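Local coordinates for sulfite reductase [ferredoxin] (Mycobacterium tuberculosis, PDB 1ZJ8), which catalyses the six-electron reduction of sulfite to sulfide with ferredoxin as electron donor, using siroheme and a [4Fe-4S] cluster, at residues Arg267-Trp271 with Leu327-Ala332; Leu193-Ala198 with Leu274-Pro278; Asp485-Lys489 with Tyr535-Val540; Asn261-Ala265 with Asp515-Gly519. All blocks are in the same frame, centred on the assembly; numbering follows the deposited sequence.

Contact 1: Arg267-Trp271 with Leu327-Ala332; sequences RVGAW and LIDGPA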
loop_
_atom_site.group_PDB
_atom_site.type_symbol
_atom_site.label_atom_id
_atom_site.label_comp_id
_atom_site.label_asym_id
_atom_site.label_seq_id
_atom_site.Cartn_x
_atom_site.Cartn_y
_atom_site.Cartn_z
ATOM N N ARG A 267 14.175 14.400 -2.549
ATOM C CA ARG A 267 14.811 14.411 -3.849
ATOM C C ARG A 267 16.326 14.253 -3.772
ATOM O O ARG A 267 17.017 15.008 -3.105
ATOM C CB ARG A 267 14.516 15.732 -4.556
ATOM C CG ARG A 267 13.049 15.974 -4.808
ATOM C CD ARG A 267 12.803 16.905 -5.973
ATOM N NE ARG A 267 13.611 16.530 -7.142
ATOM C CZ ARG A 267 14.613 17.252 -7.651
ATOM N NH1 ARG A 267 14.981 18.399 -7.102
ATOM N NH2 ARG A 267 15.272 16.814 -8.714
ATOM N N VAL A 268 16.844 13.293 -4.518
ATOM C CA VAL A 268 18.278 13.135 -4.665
ATOM C C VAL A 268 18.856 14.272 -5.531
ATOM O O VAL A 268 20.058 14.544 -5.484
ATOM C CB VAL A 268 18.592 11.759 -5.273
ATOM C CG1 VAL A 268 20.094 11.602 -5.512
ATOM C CG2 VAL A 268 18.041 10.638 -4.357
ATOM N N GLY A 269 17.982 14.927 -6.304
ATOM C CA GLY A 269 18.362 16.018 -7.206
ATOM C C GLY A 269 18.751 15.539 -8.596
ATOM O O GLY A 269 19.375 16.294 -9.358
ATOM N N ALA A 270 18.330 14.314 -8.936
ATOM C CA ALA A 270 18.827 13.593 -10.104
ATOM C C ALA A 270 17.733 13.340 -11.131
ATOM O O ALA A 270 16.565 13.127 -10.772
ATOM C CB ALA A 270 19.440 12.259 -9.674
ATOM N N TRP A 271 18.141 13.347 -12.406
ATOM C CA TRP A 271 17.300 12.941 -13.549
ATOM C C TRP A 271 17.878 11.645 -14.123
ATOM O O TRP A 271 19.078 11.532 -14.319
ATOM C CB TRP A 271 17.272 14.047 -14.621
ATOM C CG TRP A 271 16.394 13.787 -15.848
ATOM C CD1 TRP A 271 15.047 14.063 -15.977
ATOM C CD2 TRP A 271 16.810 13.239 -17.114
ATOM N NE1 TRP A 271 14.608 13.712 -17.239
ATOM C CE2 TRP A 271 15.662 13.209 -17.958
ATOM C CE3 TRP A 271 18.035 12.769 -17.617
ATOM C CZ2 TRP A 271 15.707 12.726 -19.279
ATOM C CZ3 TRP A 271 18.080 12.294 -18.941
ATOM C CH2 TRP A 271 16.919 12.270 -19.748
ATOM N N LEU A 327 25.327 11.004 -11.437
ATOM C CA LEU A 327 23.973 11.118 -11.956
ATOM C C LEU A 327 23.843 12.508 -12.513
ATOM O O LEU A 327 24.489 13.431 -12.021
ATOM C CB LEU A 327 22.948 10.932 -10.854
ATOM C CG LEU A 327 22.872 9.533 -10.260
ATOM C CD1 LEU A 327 22.007 9.526 -9.004
ATOM C CD2 LEU A 327 22.321 8.585 -11.307
ATOM N N ILE A 328 23.015 12.648 -13.545
ATOM C CA ILE A 328 22.718 13.946 -14.133
ATOM C C ILE A 328 21.809 14.718 -13.166
ATOM O O ILE A 328 20.898 14.136 -12.585
ATOM C CB ILE A 328 22.026 13.794 -15.505
ATOM C CG1 ILE A 328 22.919 13.009 -16.480
ATOM C CG2 ILE A 328 21.618 15.158 -16.093
ATOM C CD1 ILE A 328 22.375 11.589 -16.790
ATOM N N ASP A 329 22.084 16.011 -12.970
ATOM C CA ASP A 329 21.243 16.881 -12.150
ATOM C C ASP A 329 19.901 17.074 -12.857
ATOM O O ASP A 329 19.838 17.113 -14.091
ATOM C CB ASP A 329 21.890 18.264 -11.947
ATOM C CG ASP A 329 23.053 18.263 -10.944
ATOM O OD1 ASP A 329 23.294 17.268 -10.209
ATOM O OD2 ASP A 329 23.730 19.305 -10.886
ATOM N N GLY A 330 18.828 17.205 -12.077
ATOM C CA GLY A 330 17.509 17.438 -12.655
ATOM C C GLY A 330 16.602 18.196 -11.719
ATOM O O GLY A 330 16.846 18.254 -10.536
ATOM N N PRO A 331 15.547 18.795 -12.268
ATOM C CA PRO A 331 14.521 19.445 -11.461
ATOM C C PRO A 331 13.470 18.508 -10.872
ATOM O O PRO A 331 13.356 17.329 -11.252
ATOM C CB PRO A 331 13.833 20.384 -12.467
ATOM C CG PRO A 331 13.946 19.686 -13.770
ATOM C CD PRO A 331 15.267 18.921 -13.717
ATOM N N ALA A 332 12.707 19.076 -9.948
ATOM C CA ALA A 332 11.512 18.467 -9.412
ATOM C C ALA A 332 10.354 18.845 -10.316
ATOM O O ALA A 332 10.366 19.898 -10.929
ATOM C CB ALA A 332 11.263 18.974 -8.007
#
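The last strand pairing of a mixed six-stranded sheet is made here, where A270 and W271 of strand 266-272 meet I328-G330. The short strand 328-329 is outermost in this sheet and weakly bonded. It runs antiparallel to 266-272, and A270 and D329 form a non-hydrogen-bonded pair with CA atoms 4.6 Å apart. Two backbone bonds hold the edge. W271 N gives to I328 O at 2.9 Å, nearly straight at 168°. G330 N gives to G269 O at 2.9 Å. G269 has a positive phi of 89°, which turns the strand between V268 and A270. G330 has no side chain, and G330 CA lies 3.9 Å from W271 CB. R267 carries the far end. Its chain leaves beside the backbone N and bends at chi3 (47°), which brings the guanidinium back over the 330-332 loop. R267 NH2 donates to G330 O at 2.8 Å, from above the carbonyl plane. A332 N sits over the centre of one guanidinium face, with G269 N further off on the opposite face. R267 NE and CD lie along A332 CB. NE also forms a salt bridge to D251; with the bond at NH2, this is consistent with a fixed rotation of the guanidinium. Apolar contact is small: L327 CD1 meets A270 CB at 3.8 Å. On its other side, strand 266-272 pairs with strand 249-254, where V268 and A270 bond to L252. Helix 311-323 packs on V268 and L327, and its R315 forms a salt bridge with D329.

Contact 2: Leu193-Ala198 with Leu274-Pro278; sequences LDPTWA and LGEVP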
loop_
_atom_site.group_PDB
_atom_site.type_symbol
_atom_site.label_atom_id
_atom_site.label_comp_id
_atom_site.label_asym_id
_atom_site.label_seq_id
_atom_site.Cartn_x
_atom_site.Cartn_y
_atom_site.Cartn_z
ATOM N N LEU A 193 5.779 10.268 -19.301
ATOM C CA LEU A 193 6.099 9.080 -20.116
ATOM C C LEU A 193 5.462 7.767 -19.525
ATOM O O LEU A 193 4.746 7.805 -18.511
ATOM C CB LEU A 193 7.615 8.951 -20.297
ATOM C CG LEU A 193 8.463 8.377 -19.164
ATOM C CD1 LEU A 193 9.897 8.289 -19.596
ATOM C CD2 LEU A 193 8.338 9.185 -17.909
ATOM N N ASP A 194 5.696 6.619 -20.169
ATOM C CA ASP A 194 5.254 5.331 -19.630
ATOM C C ASP A 194 6.474 4.534 -19.229
ATOM O O ASP A 194 7.134 3.938 -20.080
ATOM C CB ASP A 194 4.445 4.514 -20.624
ATOM C CG ASP A 194 3.991 3.172 -20.043
ATOM O OD1 ASP A 194 4.143 2.962 -18.829
ATOM O OD2 ASP A 194 3.465 2.317 -20.783
ATOM N N PRO A 195 6.750 4.454 -17.922
ATOM C CA PRO A 195 7.959 3.814 -17.505
ATOM C C PRO A 195 7.722 2.329 -17.199
ATOM O O PRO A 195 8.569 1.696 -16.555
ATOM C CB PRO A 195 8.295 4.590 -16.243
ATOM C CG PRO A 195 6.957 4.828 -15.618
ATOM C CD PRO A 195 5.950 4.864 -16.757
ATOM N N THR A 196 6.590 1.777 -17.642
ATOM C CA THR A 196 6.272 0.377 -17.380
ATOM C C THR A 196 7.458 -0.517 -17.692
ATOM O O THR A 196 7.798 -1.389 -16.901
ATOM C CB THR A 196 5.121 -0.121 -18.215
ATOM O OG1 THR A 196 3.982 0.700 -17.978
ATOM C CG2 THR A 196 4.803 -1.568 -17.849
ATOM N N TRP A 197 8.097 -0.283 -18.831
ATOM C CA TRP A 197 9.304 -1.013 -19.173
ATOM C C TRP A 197 10.294 -1.166 -18.016
ATOM O O TRP A 197 10.905 -2.235 -17.867
ATOM C CB TRP A 197 10.037 -0.345 -20.320
ATOM C CG TRP A 197 11.213 -1.130 -20.753
ATOM C CD1 TRP A 197 11.231 -2.142 -21.667
ATOM C CD2 TRP A 197 12.559 -0.977 -20.295
ATOM N NE1 TRP A 197 12.507 -2.621 -21.821
ATOM C CE2 TRP A 197 13.344 -1.928 -20.982
ATOM C CE3 TRP A 197 13.183 -0.118 -19.378
ATOM C CZ2 TRP A 197 14.720 -2.052 -20.769
ATOM C CZ3 TRP A 197 14.545 -0.231 -19.179
ATOM C CH2 TRP A 197 15.297 -1.193 -19.869
ATOM N N ALA A 198 10.490 -0.114 -17.223
ATOM C CA ALA A 198 11.460 -0.183 -16.133
ATOM C C ALA A 198 11.000 -1.167 -15.060
ATOM O O ALA A 198 11.806 -1.907 -14.504
ATOM C CB ALA A 198 11.703 1.202 -15.530
ATOM N N LEU A 274 14.814 6.712 -18.929
ATOM C CA LEU A 274 14.106 5.450 -18.686
ATOM C C LEU A 274 14.998 4.183 -18.750
ATOM O O LEU A 274 14.813 3.250 -17.959
ATOM C CB LEU A 274 12.905 5.330 -19.637
ATOM C CG LEU A 274 11.996 4.121 -19.412
ATOM C CD1 LEU A 274 11.469 4.031 -17.971
ATOM C CD2 LEU A 274 10.838 4.176 -20.393
ATOM N N GLY A 275 15.949 4.156 -19.688
ATOM C CA GLY A 275 16.852 3.014 -19.857
ATOM C C GLY A 275 17.746 2.683 -18.661
ATOM O O GLY A 275 18.102 1.538 -18.447
ATOM N N GLU A 276 18.094 3.696 -17.873
ATOM C CA GLU A 276 19.019 3.551 -16.751
ATOM C C GLU A 276 18.291 3.299 -15.410
ATOM O O GLU A 276 18.952 3.118 -14.376
ATOM C CB GLU A 276 19.904 4.819 -16.644
ATOM C CG GLU A 276 21.153 4.891 -17.585
ATOM C CD GLU A 276 21.744 6.331 -17.780
ATOM O OE1 GLU A 276 21.570 7.241 -16.923
ATOM O OE2 GLU A 276 22.391 6.551 -18.832
ATOM N N VAL A 277 16.954 3.245 -15.429
ATOM C CA VAL A 277 16.157 3.158 -14.199
ATOM C C VAL A 277 16.390 1.855 -13.435
ATOM O O VAL A 277 16.683 1.901 -12.237
ATOM C CB VAL A 277 14.621 3.442 -14.440
ATOM C CG1 VAL A 277 13.783 3.204 -13.174
ATOM C CG2 VAL A 277 14.409 4.873 -14.924
ATOM N N PRO A 278 16.254 0.696 -14.100
ATOM C CA PRO A 278 16.555 -0.586 -13.432
ATOM C C PRO A 278 17.945 -0.633 -12.760
ATOM O O PRO A 278 18.108 -1.186 -11.653
ATOM C CB PRO A 278 16.467 -1.600 -14.586
ATOM C CG PRO A 278 15.529 -1.001 -15.564
ATOM C CD PRO A 278 15.762 0.494 -15.476
#
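L274 lies across from P195, and P278 across from A198, at the starts of two helices. The CA atoms of A198 and P278 are 5.8 Å apart; P195 CA and L274 CA are 6.5 Å apart. One segment is a loop that enters helix 196-206, with P195 at the N-cap position. The other is a 3-10 turn, 274-276, that runs into helix 277-291. No hydrogen bond passes between them; the contact is van der Waals, mostly side chain. L274 does most of it. Its CG is anti to the backbone N (chi1 -175°), and this sends both methyl branches into the bend before helix 196-206. L274 CD1 touches P195 CA at 3.5 Å and also A198 CB at 3.7 Å. L274 CD2 lies by the carbonyl of D194, 3.7 Å from D194 O. The bend itself is an Asx turn: D194 OD1 accepts from T196 N at 3.0 Å, from above the carboxylate plane. It shapes the chain just where the helix begins. Both helix starts lie against the mixed sheet. L193, P195, L274 and V277 all touch L250 of strand 249-254, while P195 and V277 also reach I223 of strand 219-224. Further along, A198 CB meets V277 CG1 at 3.7 Å. W197 is exposed, and its ring covers L274 and P278. W197 CZ3, on the six-membered ring, is 3.8 Å from P278 CG, and the two side chains cross at about a right angle. The same CZ3 passes by L274 O and G275 CA. P278 also packs on E201, I202 and R205 of helix 196-206.

Contact 3: Asp485-Lys489 with Tyr535-Val540; sequences DIGFK and YIDRVV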
loop_
_atom_site.group_PDB
_atom_site.type_symbol
_atom_site.label_atom_id
_atom_site.label_comp_id
_atom_site.label_asym_id
_atom_site.label_seq_id
_atom_site.Cartn_x
_atom_site.Cartn_y
_atom_site.Cartn_z
ATOM N N ASP A 485 -6.760 13.839 5.649
ATOM C CA ASP A 485 -7.406 14.967 6.284
ATOM C C ASP A 485 -7.899 14.510 7.657
ATOM O O ASP A 485 -7.656 15.200 8.641
ATOM C CB ASP A 485 -8.531 15.523 5.410
ATOM C CG ASP A 485 -8.009 16.196 4.140
ATOM O OD1 ASP A 485 -6.840 16.676 4.123
ATOM O OD2 ASP A 485 -8.774 16.219 3.146
ATOM N N ILE A 486 -8.540 13.340 7.728
ATOM C CA ILE A 486 -8.895 12.734 8.996
ATOM C C ILE A 486 -8.302 11.324 9.096
ATOM O O ILE A 486 -8.803 10.388 8.487
ATOM C CB ILE A 486 -10.414 12.675 9.169
ATOM C CG1 ILE A 486 -11.023 14.046 8.888
ATOM C CG2 ILE A 486 -10.767 12.207 10.591
ATOM C CD1 ILE A 486 -12.503 14.099 9.011
ATOM N N GLY A 487 -7.235 11.174 9.871
ATOM C CA GLY A 487 -6.584 9.882 10.049
ATOM C C GLY A 487 -6.934 9.324 11.404
ATOM O O GLY A 487 -7.038 10.071 12.373
ATOM N N PHE A 488 -7.130 8.014 11.484
ATOM C CA PHE A 488 -7.466 7.367 12.746
ATOM C C PHE A 488 -6.433 6.299 13.054
ATOM O O PHE A 488 -6.184 5.426 12.226
ATOM C CB PHE A 488 -8.862 6.749 12.677
ATOM C CG PHE A 488 -9.969 7.756 12.585
ATOM C CD1 PHE A 488 -10.559 8.260 13.721
ATOM C CD2 PHE A 488 -10.432 8.196 11.354
ATOM C CE1 PHE A 488 -11.580 9.185 13.638
ATOM C CE2 PHE A 488 -11.466 9.132 11.270
ATOM C CZ PHE A 488 -12.036 9.617 12.417
ATOM N N LYS A 489 -5.823 6.386 14.238
ATOM C CA LYS A 489 -4.858 5.376 14.695
ATOM C C LYS A 489 -5.494 4.600 15.822
ATOM O O LYS A 489 -5.679 5.123 16.928
ATOM C CB LYS A 489 -3.541 6.002 15.177
ATOM C CG LYS A 489 -2.479 4.977 15.721
ATOM C CD LYS A 489 -1.106 5.616 16.048
ATOM C CE LYS A 489 -1.213 6.868 16.941
ATOM N NZ LYS A 489 0.111 7.537 17.129
ATOM N N TYR A 535 -18.251 11.767 15.398
ATOM C CA TYR A 535 -17.107 12.666 15.378
ATOM C C TYR A 535 -16.876 13.318 14.012
ATOM O O TYR A 535 -16.714 14.532 13.918
ATOM C CB TYR A 535 -15.841 11.921 15.802
ATOM C CG TYR A 535 -14.612 12.739 15.559
ATOM C CD1 TYR A 535 -14.124 13.590 16.533
ATOM C CD2 TYR A 535 -13.970 12.704 14.336
ATOM C CE1 TYR A 535 -13.021 14.362 16.301
ATOM C CE2 TYR A 535 -12.867 13.467 14.092
ATOM C CZ TYR A 535 -12.391 14.292 15.075
ATOM O OH TYR A 535 -11.273 15.063 14.833
ATOM N N ILE A 536 -16.835 12.496 12.965
ATOM C CA ILE A 536 -16.656 12.989 11.598
ATOM C C ILE A 536 -17.732 14.023 11.257
ATOM O O ILE A 536 -17.434 15.083 10.711
ATOM C CB ILE A 536 -16.766 11.859 10.535
ATOM C CG1 ILE A 536 -15.684 10.801 10.694
ATOM C CG2 ILE A 536 -16.669 12.437 9.123
ATOM C CD1 ILE A 536 -14.337 11.342 10.577
ATOM N N ASP A 537 -18.984 13.685 11.562
ATOM C CA ASP A 537 -20.109 14.577 11.343
ATOM C C ASP A 537 -19.889 15.903 12.063
ATOM O O ASP A 537 -19.976 16.968 11.446
ATOM C CB ASP A 537 -21.396 13.912 11.837
ATOM C CG ASP A 537 -22.624 14.823 11.730
ATOM O OD1 ASP A 537 -23.443 14.628 10.807
ATOM O OD2 ASP A 537 -22.787 15.723 12.583
ATOM N N ARG A 538 -19.598 15.826 13.366
ATOM C CA ARG A 538 -19.349 17.011 14.182
ATOM C C ARG A 538 -18.301 17.884 13.504
ATOM O O ARG A 538 -18.582 19.029 13.164
ATOM C CB ARG A 538 -18.896 16.587 15.582
ATOM C CG ARG A 538 -18.693 17.706 16.591
ATOM C CD ARG A 538 -18.724 17.153 18.026
ATOM N NE ARG A 538 -17.735 16.097 18.292
ATOM C CZ ARG A 538 -17.999 14.805 18.562
ATOM N NH1 ARG A 538 -19.237 14.310 18.585
ATOM N NH2 ARG A 538 -16.985 13.973 18.795
ATOM N N VAL A 539 -17.120 17.314 13.261
ATOM C CA VAL A 539 -15.965 18.086 12.797
ATOM C C VAL A 539 -16.156 18.663 11.399
ATOM O O VAL A 539 -15.744 19.786 11.115
ATOM C CB VAL A 539 -14.654 17.244 12.849
ATOM C CG1 VAL A 539 -14.492 16.348 11.617
ATOM C CG2 VAL A 539 -13.447 18.151 12.981
ATOM N N VAL A 540 -16.801 17.896 10.535
ATOM C CA VAL A 540 -17.008 18.311 9.157
ATOM C C VAL A 540 -18.062 19.415 9.115
ATOM O O VAL A 540 -17.987 20.313 8.292
ATOM C CB VAL A 540 -17.405 17.106 8.255
ATOM C CG1 VAL A 540 -17.884 17.572 6.887
ATOM C CG2 VAL A 540 -16.227 16.125 8.105
#
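Strand 486-489 and helix 535-540 pass with their axes 11.5 Å apart and their directions at 148°. I486 points at the helix; F488 reaches it with the end of its ring. The contact is all apolar side chain, with no hydrogen bond across it. I536 CD1 is the central atom. I536 CD1 sits in the notch between I486 and F488, 3.7 Å from I486 CD1 and in plain contact with F488 CZ. It meets the F488 ring at the edge, in the ring plane, so the ring points its rim at the helix and not its face. I486 CG1 stands anti to the carbonyl carbon (chi1 -50°) and the chain then runs straight, bringing CD1 to the helix surface. I486 CD1 meets V539 CG1 at 4.0 Å, the two side chains tip to tip, with V540 CG2 at 4.3 Å. Y535 closes the other end: Y535 CD2 is 4.1 Å from F488 CZ, and I486 CG2 lies at the edge of the Y535 ring. The Y535 hydroxyl bonds to L565 O, near the C-terminus. The F488 side chain is about 10 Å from the bound [4Fe-4S] cluster and is not among the residues that line it. Strand 486-494 lies between strands 469-472 and 500-508 in its sheet. Helix 532-545 covers this part, Y535 also resting on V506 and L508; L452 of helix 442-455 touches I536, and F553 of helix 553-559 touches I486.

Contact 4: Asn261-Ala265 with Asp515-Gly519; sequences NPMLA and DAGFG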
loop_
_atom_site.group_PDB
_atom_site.type_symbol
_atom_site.label_atom_id
_atom_site.label_comp_id
_atom_site.label_asym_id
_atom_site.label_seq_id
_atom_site.Cartn_x
_atom_site.Cartn_y
_atom_site.Cartn_z
ATOM N N ASN A 261 7.222 6.307 13.290
ATOM C CA ASN A 261 8.107 7.459 13.047
ATOM C C ASN A 261 8.127 7.925 11.580
ATOM O O ASN A 261 9.005 7.531 10.817
ATOM C CB ASN A 261 9.522 7.144 13.544
ATOM C CG ASN A 261 10.221 8.367 14.097
ATOM O OD1 ASN A 261 10.232 9.426 13.465
ATOM N ND2 ASN A 261 10.791 8.238 15.290
ATOM N N PRO A 262 7.174 8.793 11.190
ATOM C CA PRO A 262 6.975 9.127 9.781
ATOM C C PRO A 262 8.036 10.059 9.230
ATOM O O PRO A 262 8.527 10.908 9.953
ATOM C CB PRO A 262 5.619 9.849 9.789
ATOM C CG PRO A 262 5.568 10.510 11.107
ATOM C CD PRO A 262 6.246 9.545 12.058
ATOM N N MET A 263 8.354 9.908 7.947
ATOM C CA MET A 263 9.358 10.739 7.277
ATOM C C MET A 263 9.113 10.791 5.759
ATOM O O MET A 263 8.985 9.744 5.101
ATOM C CB MET A 263 10.761 10.181 7.507
ATOM C CG MET A 263 11.280 10.234 8.930
ATOM S SD MET A 263 12.979 9.588 9.071
ATOM C CE MET A 263 13.818 10.617 7.815
ATOM N N LEU A 264 9.075 12.006 5.212
ATOM C CA LEU A 264 8.946 12.198 3.766
ATOM C C LEU A 264 10.242 11.852 3.016
ATOM O O LEU A 264 11.325 12.335 3.353
ATOM C CB LEU A 264 8.560 13.650 3.443
ATOM C CG LEU A 264 7.204 14.149 3.926
ATOM C CD1 LEU A 264 7.073 15.634 3.653
ATOM C CD2 LEU A 264 6.079 13.361 3.277
ATOM N N ALA A 265 10.121 11.034 1.981
ATOM C CA ALA A 265 11.231 10.810 1.067
ATOM C C ALA A 265 11.602 12.127 0.385
ATOM O O ALA A 265 10.758 12.998 0.183
ATOM C CB ALA A 265 10.889 9.719 0.029
ATOM N N ASP A 515 3.391 21.022 -0.607
ATOM C CA ASP A 515 3.719 21.198 0.818
ATOM C C ASP A 515 3.266 20.001 1.645
ATOM O O ASP A 515 2.566 20.144 2.661
ATOM C CB ASP A 515 3.100 22.479 1.369
ATOM C CG ASP A 515 3.478 23.701 0.560
ATOM O OD1 ASP A 515 4.603 23.739 0.002
ATOM O OD2 ASP A 515 2.639 24.628 0.480
ATOM N N ALA A 516 3.672 18.816 1.187
ATOM C CA ALA A 516 3.360 17.571 1.874
ATOM C C ALA A 516 3.795 17.692 3.326
ATOM O O ALA A 516 4.916 18.111 3.619
ATOM C CB ALA A 516 4.069 16.404 1.215
ATOM N N GLY A 517 2.889 17.352 4.229
ATOM C CA GLY A 517 3.177 17.372 5.649
ATOM C C GLY A 517 2.234 16.426 6.341
ATOM O O GLY A 517 1.185 16.064 5.798
ATOM N N PHE A 518 2.599 16.024 7.548
ATOM C CA PHE A 518 1.777 15.087 8.303
ATOM C C PHE A 518 0.684 15.816 9.069
ATOM O O PHE A 518 0.690 17.048 9.173
ATOM C CB PHE A 518 2.651 14.238 9.208
ATOM C CG PHE A 518 3.752 13.561 8.467
ATOM C CD1 PHE A 518 3.456 12.580 7.525
ATOM C CD2 PHE A 518 5.079 13.940 8.662
ATOM C CE1 PHE A 518 4.463 11.960 6.811
ATOM C CE2 PHE A 518 6.099 13.335 7.954
ATOM C CZ PHE A 518 5.797 12.337 7.022
ATOM N N GLY A 519 -0.282 15.046 9.562
ATOM C CA GLY A 519 -1.419 15.603 10.289
ATOM C C GLY A 519 -1.033 15.878 11.726
ATOM O O GLY A 519 -0.086 15.273 12.233
#
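P262 lays its ring carbon CB over one face of the F518 ring. P262 CB is 3.8 Å from the F518 ring centroid and 14° off the normal, a CH-pi contact. The atom of F518 that goes deepest is CZ, which lies 3.7 Å from P262 CB and 3.6 Å from M263 N. The ring reaches this place because CG stands anti to the carbonyl carbon (chi1 -54°), which carries it across to the 262-264 backbone. L264, two residues on from P262, slides past F518 in the opposite direction, with L264 CG 3.9 Å from F518 CZ. L264 CD1 lies by A516, 3.9 Å from A516 CB. The two loops run antiparallel, 173° apart, but no hydrogen bond joins them. The P262 side chain is about 8 Å from the bound siroheme. F518 is also covered by L258, Q482 and I483, and Q482 touches P262 as well. Residues 261-265 lie in the loop between strands 249-254 and 266-272 of one mixed sheet, and M263 leans on helix 302-309. Residues 515-519 lie in the loop between strands 500-508 and 520-528 of a second mixed sheet.

In the fold
Contact 1 lies in the first of two mixed sheets and contact 2 at helix starts against it; contact 3 packs a helix on the second. Contact 4 joins loops of both. Contacts 1 and 2 have centres 16 Å apart; strand 266-272 is followed in the chain by helix 277-291. Contact 3 lies on the other side of the chain's centre from contact 2, their centres about 39 Å apart; the centres of contacts 3 and 4 are about 19 Å apart. Along the chain, contact 2 opens first and crosses contacts 1 and 4. Contact 1 is nested within the loop closed by contact 4, which also crosses contact 3. The two 4Fe-4S domains thus meet at contact 4, where the P262 side chain is about 8 Å from the siroheme.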